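Local coordinates for transcriptional activator of comK gene (Bacillus halodurans, PDB 2HQB), which probably activates expression of the competence gene comK and, like other PnrA-like BMP-family lipoproteins, may bind a small ligand between its two lobes, at residues L105-Y110 and Q228-L233; E125-G130 and Y150-E155; A134-P139 and V158-E163. All coordinates share one frame; numbering follows the deposited sequence.

Contact 1: L105-Y110 and Q228-L233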
loop_
_atom_site.group_PDB
_atom_site.type_symbol
_atom_site.label_atom_id
_atom_site.label_comp_id
_atom_site.label_asym_id
_atom_site.label_seq_id
_atom_site.Cartn_x
_atom_site.Cartn_y
_atom_site.Cartn_z
ATOM N N LEU A 105 -4.234 9.599 -6.204
ATOM C CA LEU A 105 -4.328 9.052 -4.876
ATOM C C LEU A 105 -2.971 8.589 -4.369
ATOM O O LEU A 105 -2.191 7.999 -5.127
ATOM C CB LEU A 105 -5.309 7.879 -4.916
ATOM C CG LEU A 105 -6.642 8.240 -5.560
ATOM C CD1 LEU A 105 -7.466 7.010 -5.734
ATOM C CD2 LEU A 105 -7.370 9.228 -4.673
ATOM N N HIS A 106 -2.707 8.838 -3.089
ATOM C CA HIS A 106 -1.457 8.414 -2.457
ATOM C C HIS A 106 -1.679 7.895 -1.033
ATOM O O HIS A 106 -2.471 8.450 -0.266
ATOM C CB HIS A 106 -0.488 9.574 -2.373
ATOM C CG HIS A 106 -0.231 10.233 -3.682
ATOM N ND1 HIS A 106 0.863 9.930 -4.461
ATOM C CD2 HIS A 106 -0.910 11.206 -4.335
ATOM C CE1 HIS A 106 0.850 10.695 -5.538
ATOM N NE2 HIS A 106 -0.213 11.479 -5.485
ATOM N N PHE A 107 -0.995 6.815 -0.683
ATOM C CA PHE A 107 -1.101 6.281 0.658
ATOM C C PHE A 107 0.076 6.822 1.424
ATOM O O PHE A 107 1.204 6.891 0.922
ATOM C CB PHE A 107 -1.063 4.766 0.675
ATOM C CG PHE A 107 -2.377 4.147 0.389
ATOM C CD1 PHE A 107 -2.682 3.685 -0.883
ATOM C CD2 PHE A 107 -3.325 4.039 1.380
ATOM C CE1 PHE A 107 -3.934 3.113 -1.166
ATOM C CE2 PHE A 107 -4.576 3.475 1.121
ATOM C CZ PHE A 107 -4.883 3.007 -0.160
ATOM N N GLU A 108 -0.215 7.231 2.651
ATOM C CA GLU A 108 0.787 7.790 3.520
ATOM C C GLU A 108 1.532 6.615 4.138
ATOM O O GLU A 108 0.923 5.763 4.776
ATOM C CB GLU A 108 0.092 8.666 4.560
ATOM C CG GLU A 108 0.864 9.931 4.883
ATOM C CD GLU A 108 1.118 10.794 3.662
ATOM O OE1 GLU A 108 0.133 11.308 3.096
ATOM O OE2 GLU A 108 2.295 10.956 3.269
ATOM N N GLY A 109 2.847 6.568 3.942
ATOM C CA GLY A 109 3.627 5.445 4.445
ATOM C C GLY A 109 4.360 5.457 5.782
ATOM O O GLY A 109 4.432 4.425 6.445
ATOM N N TYR A 110 4.921 6.596 6.180
ATOM C CA TYR A 110 5.658 6.682 7.444
ATOM C C TYR A 110 4.914 6.103 8.656
ATOM O O TYR A 110 5.436 5.215 9.331
ATOM C CB TYR A 110 6.028 8.132 7.725
ATOM C CG TYR A 110 6.925 8.329 8.929
ATOM C CD1 TYR A 110 8.322 8.192 8.837
ATOM C CD2 TYR A 110 6.375 8.627 10.174
ATOM C CE1 TYR A 110 9.137 8.347 9.972
ATOM C CE2 TYR A 110 7.173 8.780 11.304
ATOM C CZ TYR A 110 8.535 8.633 11.203
ATOM O OH TYR A 110 9.256 8.698 12.360
ATOM N N GLN A 228 -2.793 -1.316 3.559
ATOM C CA GLN A 228 -3.270 -0.167 2.800
ATOM C C GLN A 228 -4.525 -0.657 2.077
ATOM O O GLN A 228 -4.452 -1.552 1.242
ATOM C CB GLN A 228 -2.207 0.309 1.815
ATOM C CG GLN A 228 -0.950 0.787 2.530
ATOM C CD GLN A 228 0.042 1.468 1.610
ATOM O OE1 GLN A 228 0.247 1.035 0.486
ATOM N NE2 GLN A 228 0.670 2.535 2.089
ATOM N N HIS A 229 -5.681 -0.078 2.397
ATOM C CA HIS A 229 -6.926 -0.547 1.802
ATOM C C HIS A 229 -7.301 0.061 0.491
ATOM O O HIS A 229 -8.159 0.945 0.430
ATOM C CB HIS A 229 -8.073 -0.368 2.788
ATOM C CG HIS A 229 -7.793 -0.962 4.133
ATOM N ND1 HIS A 229 -7.997 -2.296 4.417
ATOM C CD2 HIS A 229 -7.259 -0.419 5.251
ATOM C CE1 HIS A 229 -7.604 -2.548 5.654
ATOM N NE2 HIS A 229 -7.153 -1.426 6.181
ATOM N N VAL A 230 -6.666 -0.444 -0.562
ATOM C CA VAL A 230 -6.906 0.003 -1.926
ATOM C C VAL A 230 -8.356 -0.217 -2.347
ATOM O O VAL A 230 -8.966 0.658 -2.966
ATOM C CB VAL A 230 -5.998 -0.753 -2.909
ATOM C CG1 VAL A 230 -6.257 -0.278 -4.307
ATOM C CG2 VAL A 230 -4.527 -0.524 -2.552
ATOM N N ASP A 231 -8.910 -1.382 -2.014
ATOM C CA ASP A 231 -10.284 -1.679 -2.396
ATOM C C ASP A 231 -11.201 -0.652 -1.765
ATOM O O ASP A 231 -12.126 -0.137 -2.413
ATOM C CB ASP A 231 -10.678 -3.112 -1.998
ATOM C CG ASP A 231 -10.280 -3.476 -0.559
ATOM O OD1 ASP A 231 -9.552 -2.711 0.121
ATOM O OD2 ASP A 231 -10.705 -4.565 -0.115
ATOM N N ASP A 232 -10.917 -0.334 -0.507
ATOM C CA ASP A 232 -11.692 0.666 0.210
ATOM C C ASP A 232 -11.519 2.052 -0.377
ATOM O O ASP A 232 -12.489 2.774 -0.594
ATOM C CB ASP A 232 -11.283 0.691 1.660
ATOM C CG ASP A 232 -11.781 -0.488 2.377
ATOM O OD1 ASP A 232 -12.360 -1.354 1.683
ATOM O OD2 ASP A 232 -11.602 -0.555 3.606
ATOM N N LEU A 233 -10.283 2.435 -0.620
ATOM C CA LEU A 233 -10.068 3.730 -1.199
ATOM C C LEU A 233 -10.809 3.866 -2.543
ATOM O O LEU A 233 -11.356 4.932 -2.840
ATOM C CB LEU A 233 -8.577 3.977 -1.401
ATOM C CG LEU A 233 -8.346 5.456 -1.642
ATOM C CD1 LEU A 233 -8.830 6.178 -0.407
ATOM C CD2 LEU A 233 -6.882 5.748 -1.913
#
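F107 carries most of this contact, its ring set between Q228 on one side and V230 and L233 near its far end. Over one face lies Q228 CB, 4.0 Å from the ring centroid and 12° off its normal, a CH-pi contact. The outer end of the ring meets helix side chains: F107 CZ is 3.8 Å from L233 CD2, and F107 CE1 is 3.9 Å from V230 CG2. CG of F107 is anti to the carbonyl carbon (chi1 -83°), projecting the ring toward the helix start. L233 CD2 also reaches L105 CB, at 4.0 Å, extending the apolar patch down the strand. With an alanine in place of F107, Q228 CB, V230 CG2 and L233 CD2 would probably lose their common partner and a gap would open beside the start of the helix. The tight part is the F107 ring, packed against buried V230 and L233, with buried L105 beside L233. The Q228 amide, its plane 29° from the ring's, slides along beside F107 CB. E108 marks the loose side: partly exposed and pointing away, it comes no nearer than E108 O to Q228 NE2, 4.2 Å. H229, the N-cap residue, bonds S261 OG through NE2. The contact joins two of the links between the lobes, where strand 102-107 runs out toward helix 110-122 and strand 222-228 passes into helix 230-240; F93 and Y253 of strands 89-93 and 249-253 complete the packing around L105 and L233.

Contact 2: E125-G130 and Y150-E155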
loop_
_atom_site.group_PDB
_atom_site.type_symbol
_atom_site.label_atom_id
_atom_site.label_comp_id
_atom_site.label_asym_id
_atom_site.label_seq_id
_atom_site.Cartn_x
_atom_site.Cartn_y
_atom_site.Cartn_z
ATOM N N GLU A 125 14.078 -10.758 19.875
ATOM C CA GLU A 125 14.907 -11.323 20.915
ATOM C C GLU A 125 16.271 -10.642 20.872
ATOM O O GLU A 125 16.777 -10.195 21.895
ATOM C CB GLU A 125 15.056 -12.815 20.697
ATOM C CG GLU A 125 13.898 -13.625 21.253
ATOM C CD GLU A 125 13.918 -13.701 22.769
ATOM O OE1 GLU A 125 13.621 -12.676 23.428
ATOM O OE2 GLU A 125 14.244 -14.790 23.296
ATOM N N THR A 126 16.837 -10.540 19.671
ATOM C CA THR A 126 18.139 -9.927 19.467
ATOM C C THR A 126 18.114 -8.423 19.351
ATOM O O THR A 126 19.119 -7.823 18.985
ATOM C CB THR A 126 18.802 -10.397 18.177
ATOM O OG1 THR A 126 18.605 -11.799 18.022
ATOM C CG2 THR A 126 20.320 -10.094 18.219
ATOM N N HIS A 127 16.984 -7.799 19.639
ATOM C CA HIS A 127 16.921 -6.352 19.495
ATOM C C HIS A 127 17.574 -5.913 18.184
ATOM O O HIS A 127 18.283 -4.906 18.126
ATOM C CB HIS A 127 17.599 -5.700 20.685
ATOM C CG HIS A 127 16.750 -5.721 21.909
ATOM N ND1 HIS A 127 16.001 -6.822 22.261
ATOM C CD2 HIS A 127 16.470 -4.761 22.819
ATOM C CE1 HIS A 127 15.286 -6.538 23.334
ATOM N NE2 HIS A 127 15.551 -5.294 23.690
ATOM N N LYS A 128 17.328 -6.710 17.143
ATOM C CA LYS A 128 17.838 -6.472 15.799
ATOM C C LYS A 128 16.730 -6.730 14.772
ATOM O O LYS A 128 16.432 -7.887 14.449
ATOM C CB LYS A 128 19.021 -7.389 15.506
ATOM C CG LYS A 128 20.297 -6.979 16.204
ATOM C CD LYS A 128 21.444 -7.844 15.687
ATOM C CE LYS A 128 22.800 -7.393 16.195
ATOM N NZ LYS A 128 23.867 -8.264 15.638
ATOM N N VAL A 129 16.129 -5.656 14.261
ATOM C CA VAL A 129 15.059 -5.761 13.278
ATOM C C VAL A 129 15.582 -5.299 11.928
ATOM O O VAL A 129 16.556 -4.540 11.858
ATOM C CB VAL A 129 13.911 -4.867 13.642
ATOM C CG1 VAL A 129 13.502 -5.114 15.068
ATOM C CG2 VAL A 129 14.324 -3.421 13.438
ATOM N N GLY A 130 14.928 -5.748 10.856
ATOM C CA GLY A 130 15.366 -5.366 9.523
ATOM C C GLY A 130 14.295 -5.136 8.465
ATOM O O GLY A 130 13.219 -5.762 8.469
ATOM N N TYR A 150 11.786 4.024 18.882
ATOM C CA TYR A 150 10.889 4.484 19.912
ATOM C C TYR A 150 10.714 3.510 21.062
ATOM O O TYR A 150 10.525 3.946 22.185
ATOM C CB TYR A 150 9.507 4.807 19.382
ATOM C CG TYR A 150 8.513 4.851 20.509
ATOM C CD1 TYR A 150 8.731 5.669 21.619
ATOM C CD2 TYR A 150 7.393 4.025 20.509
ATOM C CE1 TYR A 150 7.857 5.655 22.710
ATOM C CE2 TYR A 150 6.504 4.010 21.592
ATOM C CZ TYR A 150 6.743 4.829 22.687
ATOM O OH TYR A 150 5.853 4.850 23.734
HETATM N N MSE A 151 10.786 2.210 20.873
HETATM C CA MSE A 151 10.563 1.475 22.092
HETATM C C MSE A 151 11.253 0.160 22.311
HETATM O O MSE A 151 10.614 -0.859 22.511
HETATM C CB MSE A 151 9.058 1.324 22.305
HETATM C CG MSE A 151 8.316 0.677 21.159
HETATM SE SE MSE A 151 7.220 -0.783 21.813
HETATM C CE MSE A 151 8.487 -2.220 21.482
ATOM N N ASN A 152 12.568 0.181 22.350
ATOM C CA ASN A 152 13.269 -1.059 22.537
ATOM C C ASN A 152 14.670 -0.731 22.117
ATOM O O ASN A 152 15.628 -1.442 22.410
ATOM C CB ASN A 152 12.692 -2.079 21.572
ATOM C CG ASN A 152 13.094 -3.477 21.892
ATOM O OD1 ASN A 152 13.461 -4.247 20.996
ATOM N ND2 ASN A 152 13.015 -3.839 23.173
ATOM N N GLU A 153 14.764 0.379 21.405
ATOM C CA GLU A 153 16.025 0.835 20.876
ATOM C C GLU A 153 16.765 -0.342 20.243
ATOM O O GLU A 153 17.884 -0.657 20.625
ATOM C CB GLU A 153 16.843 1.468 21.991
ATOM C CG GLU A 153 16.225 2.770 22.466
ATOM C CD GLU A 153 17.023 3.445 23.564
ATOM O OE1 GLU A 153 18.237 3.666 23.355
ATOM O OE2 GLU A 153 16.433 3.760 24.627
ATOM N N SER A 154 16.131 -1.001 19.278
ATOM C CA SER A 154 16.757 -2.124 18.588
ATOM C C SER A 154 17.478 -1.621 17.335
ATOM O O SER A 154 16.925 -0.853 16.553
ATOM C CB SER A 154 15.703 -3.150 18.169
ATOM O OG SER A 154 14.803 -3.399 19.221
ATOM N N GLU A 155 18.716 -2.052 17.147
ATOM C CA GLU A 155 19.469 -1.662 15.965
ATOM C C GLU A 155 18.732 -2.172 14.715
ATOM O O GLU A 155 18.567 -3.388 14.537
ATOM C CB GLU A 155 20.880 -2.258 16.001
ATOM C CG GLU A 155 21.512 -2.332 14.640
ATOM C CD GLU A 155 23.025 -2.420 14.671
ATOM O OE1 GLU A 155 23.577 -3.383 15.272
ATOM O OE2 GLU A 155 23.658 -1.511 14.071
#
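H127 and S154 bring the two segments closest together, with CA atoms 4.3 Å apart, and the side chain of S154 points at the backbone of H127. S154 OG, anti to its carbonyl carbon (chi1 -45°), is thereby placed beside H127 CB, 3.9 Å away. Further along, V129 N donates a weak hydrogen bond to E155 O (3.3 Å, bent to 137°). The same oxygen is approached by K128 CA at 3.4 Å in a CA-H...O contact with 154° at the hydrogen, so two groups converge on one carbonyl. The imidazole of H127 crosses the side chain of N152 at about a right angle; the N152 amide group lies over one ring face. V129 CG1 adds a looser apolar touch on S154 CB at 4.3 Å.

K128 and E155 run side by side in the same direction, but K128 NZ stays 4.9 Å from E155 OE1, too far for a salt bridge, and is bonded instead to E180 O. Their opposite charges may still attract weakly at this exposed edge.

In the second shell, a weak bond from H127 ND1 to E125 O may help to orient the imidazole, while D183 OD1 accepts from the backbone N atoms of both E125 and T126, which probably helps to hold the loop leading to H127. V129 packs on F144 and A148 of helix 139-150, and N152 and S154 rest on A121 of helix 110-122. The contact closes the entry end of a beta-alpha-beta unit: strand 128-133 begins here, helix 139-150 returns, and strand 155-160 starts alongside in parallel, V129 pairing onward with F157.

Contact 3: A134-P139 and V158-E163; sequences AFPWQP and VRYVGE
A134 and V161 approach to 4.4 Å between CA atoms just where the two segments leave neighbouring strands, and the CA lines 134 to 136 and 160 to 163 diverge by 127°, the first segment bending into a type I turn from F135 to Q138 closed by Q138 N to F135 O at 3.2 Å. A134 and Y160 bury the most surface here, with F135 and P136 next. P136 sets its ring on Y160: CG stands 3.8 Å from the centroid of the tyrosine ring and 7° off its normal, a CH-pi contact centred on the face. Y160 CE2 also lies 3.4 Å from F135 C, so the ring covers the peptide link leading into the proline as well. With CG anti to the carbonyl carbon (chi1 -70°), the ring of Y160 extends beside the turn.

F135 works at the other end. Its CB heads away from the opposite segment, yet the ring returns, with CZ 4.0 Å from E163 CA. Its chain neighbour A134 places CB over one face of that ring, near the rim, while reaching E163 O at 3.5 Å. W164 meets the F135 ring edge-to-face, and V141 of helix 139-150 touches Y160.

The surfaces that meet are mostly apolar, with A134 CA adding a CA-H...O contact to V161 O at 3.3 Å. No hydrogen bond is assigned between the segments themselves; strand pairing of R159 and V161 with A133 sets them side by side, and apolar and CH-pi packing probably holds the loop against Y160 at the carboxyl ends of two parallel strands.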
loop_
_atom_site.group_PDB
_atom_site.type_symbol
_atom_site.label_atom_id
_atom_site.label_comp_id
_atom_site.label_asym_id
_atom_site.label_seq_id
_atom_site.Cartn_x
_atom_site.Cartn_y
_atom_site.Cartn_z
ATOM N N ALA A 134 12.673 -1.790 -1.541
ATOM C CA ALA A 134 13.128 -1.639 -2.911
ATOM C C ALA A 134 13.928 -0.370 -3.054
ATOM O O ALA A 134 15.045 -0.380 -3.585
ATOM C CB ALA A 134 11.928 -1.633 -3.856
ATOM N N PHE A 135 13.364 0.727 -2.562
ATOM C CA PHE A 135 14.035 2.010 -2.660
ATOM C C PHE A 135 13.979 2.831 -1.381
ATOM O O PHE A 135 13.037 2.731 -0.590
ATOM C CB PHE A 135 13.442 2.839 -3.791
ATOM C CG PHE A 135 13.075 2.046 -4.987
ATOM C CD1 PHE A 135 11.772 1.588 -5.157
ATOM C CD2 PHE A 135 14.020 1.756 -5.963
ATOM C CE1 PHE A 135 11.421 0.855 -6.289
ATOM C CE2 PHE A 135 13.674 1.022 -7.095
ATOM C CZ PHE A 135 12.383 0.576 -7.256
ATOM N N PRO A 136 14.983 3.695 -1.196
ATOM C CA PRO A 136 15.178 4.596 -0.060
ATOM C C PRO A 136 14.043 5.599 0.152
ATOM O O PRO A 136 13.743 5.987 1.291
ATOM C CB PRO A 136 16.478 5.278 -0.402
ATOM C CG PRO A 136 17.167 4.298 -1.283
ATOM C CD PRO A 136 16.069 3.861 -2.171
ATOM N N TRP A 137 13.409 6.007 -0.940
ATOM C CA TRP A 137 12.324 6.952 -0.830
ATOM C C TRP A 137 11.032 6.370 -0.237
ATOM O O TRP A 137 10.023 7.058 -0.134
ATOM C CB TRP A 137 12.047 7.575 -2.184
ATOM C CG TRP A 137 11.727 6.608 -3.273
ATOM C CD1 TRP A 137 12.555 6.192 -4.282
ATOM C CD2 TRP A 137 10.477 5.967 -3.494
ATOM N NE1 TRP A 137 11.887 5.339 -5.118
ATOM C CE2 TRP A 137 10.609 5.181 -4.655
ATOM C CE3 TRP A 137 9.252 5.978 -2.819
ATOM C CZ2 TRP A 137 9.569 4.416 -5.155
ATOM C CZ3 TRP A 137 8.227 5.224 -3.312
ATOM C CH2 TRP A 137 8.387 4.449 -4.472
ATOM N N GLN A 138 11.054 5.104 0.162
ATOM C CA GLN A 138 9.860 4.507 0.746
ATOM C C GLN A 138 9.696 4.978 2.197
ATOM O O GLN A 138 10.506 4.645 3.070
ATOM C CB GLN A 138 9.941 2.966 0.676
ATOM C CG GLN A 138 9.784 2.394 -0.732
ATOM C CD GLN A 138 9.891 0.877 -0.812
ATOM O OE1 GLN A 138 9.242 0.135 -0.062
ATOM N NE2 GLN A 138 10.703 0.407 -1.743
ATOM N N PRO A 139 8.657 5.785 2.472
ATOM C CA PRO A 139 8.382 6.302 3.810
ATOM C C PRO A 139 8.427 5.213 4.860
ATOM O O PRO A 139 9.093 5.381 5.876
ATOM C CB PRO A 139 6.998 6.903 3.649
ATOM C CG PRO A 139 7.109 7.506 2.329
ATOM C CD PRO A 139 7.702 6.367 1.517
ATOM N N VAL A 158 18.536 -1.939 7.303
ATOM C CA VAL A 158 17.820 -1.643 6.078
ATOM C C VAL A 158 18.658 -2.048 4.892
ATOM O O VAL A 158 19.780 -1.600 4.752
ATOM C CB VAL A 158 17.526 -0.154 5.950
ATOM C CG1 VAL A 158 16.781 0.109 4.671
ATOM C CG2 VAL A 158 16.714 0.312 7.131
ATOM N N ARG A 159 18.102 -2.927 4.065
ATOM C CA ARG A 159 18.741 -3.390 2.831
ATOM C C ARG A 159 17.779 -3.025 1.706
ATOM O O ARG A 159 16.568 -3.153 1.845
ATOM C CB ARG A 159 18.968 -4.908 2.835
ATOM C CG ARG A 159 20.036 -5.391 3.808
ATOM C CD ARG A 159 21.328 -4.610 3.649
ATOM N NE ARG A 159 21.570 -3.733 4.790
ATOM C CZ ARG A 159 22.519 -3.941 5.698
ATOM N NH1 ARG A 159 23.326 -4.997 5.603
ATOM N NH2 ARG A 159 22.668 -3.092 6.701
ATOM N N TYR A 160 18.325 -2.569 0.592
ATOM C CA TYR A 160 17.514 -2.178 -0.548
ATOM C C TYR A 160 17.616 -3.175 -1.697
ATOM O O TYR A 160 18.705 -3.559 -2.091
ATOM C CB TYR A 160 17.937 -0.768 -1.035
ATOM C CG TYR A 160 17.532 0.328 -0.053
ATOM C CD1 TYR A 160 18.486 1.047 0.692
ATOM C CD2 TYR A 160 16.187 0.558 0.215
ATOM C CE1 TYR A 160 18.106 1.940 1.677
ATOM C CE2 TYR A 160 15.797 1.439 1.188
ATOM C CZ TYR A 160 16.753 2.125 1.928
ATOM O OH TYR A 160 16.290 2.936 2.948
ATOM N N VAL A 161 16.476 -3.621 -2.219
ATOM C CA VAL A 161 16.491 -4.504 -3.388
ATOM C C VAL A 161 16.506 -3.539 -4.562
ATOM O O VAL A 161 15.977 -2.416 -4.486
ATOM C CB VAL A 161 15.220 -5.289 -3.557
ATOM C CG1 VAL A 161 15.340 -6.160 -4.774
ATOM C CG2 VAL A 161 14.930 -6.068 -2.349
ATOM N N GLY A 162 17.087 -3.927 -5.670
ATOM C CA GLY A 162 17.056 -2.953 -6.741
ATOM C C GLY A 162 15.632 -2.564 -7.115
ATOM O O GLY A 162 15.372 -1.421 -7.465
ATOM N N GLU A 163 14.719 -3.546 -7.091
ATOM C CA GLU A 163 13.307 -3.326 -7.437
ATOM C C GLU A 163 12.240 -4.106 -6.640
ATOM O O GLU A 163 12.520 -4.662 -5.583
ATOM C CB GLU A 163 13.079 -3.569 -8.926
ATOM C CG GLU A 163 11.606 -3.326 -9.294
ATOM C CD GLU A 163 11.391 -2.973 -10.735
ATOM O OE1 GLU A 163 11.982 -3.690 -11.587
ATOM O OE2 GLU A 163 10.633 -1.994 -10.997
#

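How the contacts relate
Contact 1 lies deepest, centred 5 Å from the middle of the chain, against about 15 Å for contact 3 and 24 Å for contact 2. Contacts 2 and 3 hold the same pair of adjacent strands, 128-133 and 155-160, at opposite ends: contact 2 where they start, contact 3 where they finish. Contact 1 instead spans the links between the lobes, yet it touches contact 3, as G109 and Y110 pack on P139. Chemistry follows position. Aliphatic groups round a phenylalanine dominate near the centre, proline and aromatic packing holds the loop of contact 3, and peripheral contact 2 is the most polar, with one weak backbone hydrogen bond and nearby opposite charges that form no salt bridge.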